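Local structure of Phosphoglucosamine/phosphogalactosamine mutase (Sulfolobus tokodaii, 2F7L) at residues K28-G31 with T32-K36. The protein interconverts the 6-phosphates and 1-phosphates of glucosamine and galactosamine, supplying the synthesis of UDP-N-acetylglucosamine and UDP-N-acetylgalactosamine. Numbering follows the deposited sequence.
Sequences KAIG and TFFGK
The carbonyl oxygen of Lys28 is gripped twice by Thr32, which gives it both the backbone N and the hydroxyl OG1, each 2.7 Å from Lys28 O. The two donors arrive from opposite faces of the carbonyl plane, both well tilted from it. OG1 comes this close because it stands beside the backbone N of its own residue (chi1 -67°), which folds the hydroxyl back over the preceding turn; it also bonds to the backbone N of Asn134. One residue on, Phe33 N donates to Ala29 O at 2.8 Å, and Phe34 N reaches Ile30 O at 3.1 Å.

On the apolar side, Ile30 and Phe34 lie alongside each other and point the same way, with methyl CG2 of Ile30 3.5 Å from CE2 of Phe34. The Phe33 ring, its CG anti to the backbone N (chi1 166°), lays CD2 over the centre of one face of the Phe34 ring, while Ile30 O sits near the plane of the Phe33 ring, at its edge. Phe33 and Ala29 pack on helix 118-130, whereas Ile30 faces strand 103-109.

The last turn closes with Gly35 N bonded to Gly31 O at 3.0 Å, and Gly35 then leaves the helix with positive phi (97°). This is the glycine-terminated C-terminal end of helix 20-34, packed against the mixed sheet of the alpha/beta/alpha domain I of phosphohexose mutases.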
ATOM      1  N   LYS A  28     -19.817 -11.740 -11.695  1.00 28.31           N
ATOM      2  CA  LYS A  28     -20.884 -11.411 -12.633  1.00 27.70           C
ATOM      3  C   LYS A  28     -21.191  -9.935 -12.374  1.00 27.74           C
ATOM      4  O   LYS A  28     -21.522  -9.171 -13.291  1.00 28.51           O
ATOM      5  CB  LYS A  28     -22.161 -12.207 -12.336  1.00 27.37           C
ATOM      6  CG  LYS A  28     -22.001 -13.657 -11.959  1.00 27.33           C
ATOM      7  CD  LYS A  28     -22.182 -14.565 -13.141  1.00 25.79           C
ATOM      8  CE  LYS A  28     -23.070 -15.734 -12.783  1.00 24.58           C
ATOM      9  NZ  LYS A  28     -24.506 -15.377 -12.717  1.00 23.76           N
ATOM     10  N   ALA A  29     -21.102  -9.554 -11.102  1.00 26.61           N
ATOM     11  CA  ALA A  29     -21.366  -8.182 -10.697  1.00 25.48           C
ATOM     12  C   ALA A  29     -20.297  -7.265 -11.271  1.00 23.83           C
ATOM     13  O   ALA A  29     -20.618  -6.260 -11.895  1.00 23.40           O
ATOM     14  CB  ALA A  29     -21.397  -8.079  -9.168  1.00 26.20           C
ATOM     15  N   ILE A  30     -19.028  -7.624 -11.071  1.00 21.57           N
ATOM     16  CA  ILE A  30     -17.924  -6.819 -11.577  1.00 19.66           C
ATOM     17  C   ILE A  30     -18.018  -6.735 -13.086  1.00 19.65           C
ATOM     18  O   ILE A  30     -17.835  -5.668 -13.669  1.00 19.68           O
ATOM     19  CB  ILE A  30     -16.551  -7.413 -11.183  1.00 18.58           C
ATOM     20  CG1 ILE A  30     -16.347  -7.286  -9.666  1.00 19.28           C
ATOM     21  CG2 ILE A  30     -15.427  -6.672 -11.910  1.00 17.19           C
ATOM     22  CD1 ILE A  30     -15.211  -8.154  -9.104  1.00 18.78           C
ATOM     23  N   GLY A  31     -18.328  -7.861 -13.715  1.00 19.13           N
ATOM     24  CA  GLY A  31     -18.439  -7.884 -15.151  1.00 20.13           C
ATOM     25  C   GLY A  31     -19.615  -7.060 -15.638  1.00 21.66           C
ATOM     26  O   GLY A  31     -19.518  -6.334 -16.643  1.00 22.77           O
ATOM     27  N   THR A  32     -20.737  -7.169 -14.940  1.00 20.63           N
ATOM     28  CA  THR A  32     -21.892  -6.414 -15.342  1.00 20.82           C
ATOM     29  C   THR A  32     -21.568  -4.928 -15.186  1.00 22.29           C
ATOM     30  O   THR A  32     -21.986  -4.103 -15.996  1.00 22.94           O
ATOM     31  CB  THR A  32     -23.105  -6.778 -14.492  1.00 20.44           C
ATOM     32  OG1 THR A  32     -23.488  -8.132 -14.767  1.00 19.27           O
ATOM     33  CG2 THR A  32     -24.244  -5.852 -14.797  1.00 18.62           C
ATOM     34  N   PHE A  33     -20.809  -4.599 -14.149  1.00 22.56           N
ATOM     35  CA  PHE A  33     -20.408  -3.229 -13.867  1.00 23.09           C
ATOM     36  C   PHE A  33     -19.548  -2.592 -14.969  1.00 24.04           C
ATOM     37  O   PHE A  33     -19.695  -1.415 -15.294  1.00 23.39           O
ATOM     38  CB  PHE A  33     -19.636  -3.213 -12.561  1.00 23.43           C
ATOM     39  CG  PHE A  33     -18.896  -1.943 -12.314  1.00 24.40           C
ATOM     40  CD1 PHE A  33     -19.567  -0.805 -11.881  1.00 23.73           C
ATOM     41  CD2 PHE A  33     -17.508  -1.887 -12.490  1.00 25.42           C
ATOM     42  CE1 PHE A  33     -18.877   0.371 -11.617  1.00 24.45           C
ATOM     43  CE2 PHE A  33     -16.801  -0.704 -12.227  1.00 25.76           C
ATOM     44  CZ  PHE A  33     -17.489   0.424 -11.790  1.00 24.93           C
ATOM     45  N   PHE A  34     -18.627  -3.373 -15.524  1.00 25.21           N
ATOM     46  CA  PHE A  34     -17.750  -2.883 -16.585  1.00 25.50           C
ATOM     47  C   PHE A  34     -18.474  -2.886 -17.935  1.00 25.68           C
ATOM     48  O   PHE A  34     -18.107  -2.141 -18.833  1.00 26.59           O
ATOM     49  CB  PHE A  34     -16.486  -3.749 -16.692  1.00 24.14           C
ATOM     50  CG  PHE A  34     -15.432  -3.443 -15.668  1.00 22.70           C
ATOM     51  CD1 PHE A  34     -14.794  -2.213 -15.651  1.00 21.18           C
ATOM     52  CD2 PHE A  34     -15.023  -4.426 -14.754  1.00 23.67           C
ATOM     53  CE1 PHE A  34     -13.752  -1.948 -14.748  1.00 21.85           C
ATOM     54  CE2 PHE A  34     -13.979  -4.181 -13.836  1.00 23.20           C
ATOM     55  CZ  PHE A  34     -13.339  -2.931 -13.838  1.00 22.49           C
ATOM     56  N   GLY A  35     -19.483  -3.730 -18.088  1.00 25.49           N
ATOM     57  CA  GLY A  35     -20.204  -3.760 -19.343  1.00 26.73           C
ATOM     58  C   GLY A  35     -19.770  -4.835 -20.319  1.00 28.33           C
ATOM     59  O   GLY A  35     -18.679  -5.407 -20.200  1.00 29.21           O
ATOM     60  N   LYS A  36     -20.631  -5.119 -21.291  1.00 29.04           N
ATOM     61  CA  LYS A  36     -20.344  -6.140 -22.298  1.00 29.97           C
ATOM     62  C   LYS A  36     -19.229  -5.662 -23.213  1.00 30.46           C
ATOM     63  O   LYS A  36     -19.150  -4.478 -23.513  1.00 31.39           O
ATOM     64  CB  LYS A  36     -21.594  -6.435 -23.130  1.00 29.91           C
ATOM     65  CG  LYS A  36     -22.766  -6.958 -22.337  1.00 31.17           C
ATOM     66  CD  LYS A  36     -24.000  -7.039 -23.213  1.00 32.61           C
ATOM     67  CE  LYS A  36     -25.177  -7.661 -22.472  1.00 34.17           C
ATOM     68  NZ  LYS A  36     -26.235  -8.171 -23.414  1.00 35.02           N
TER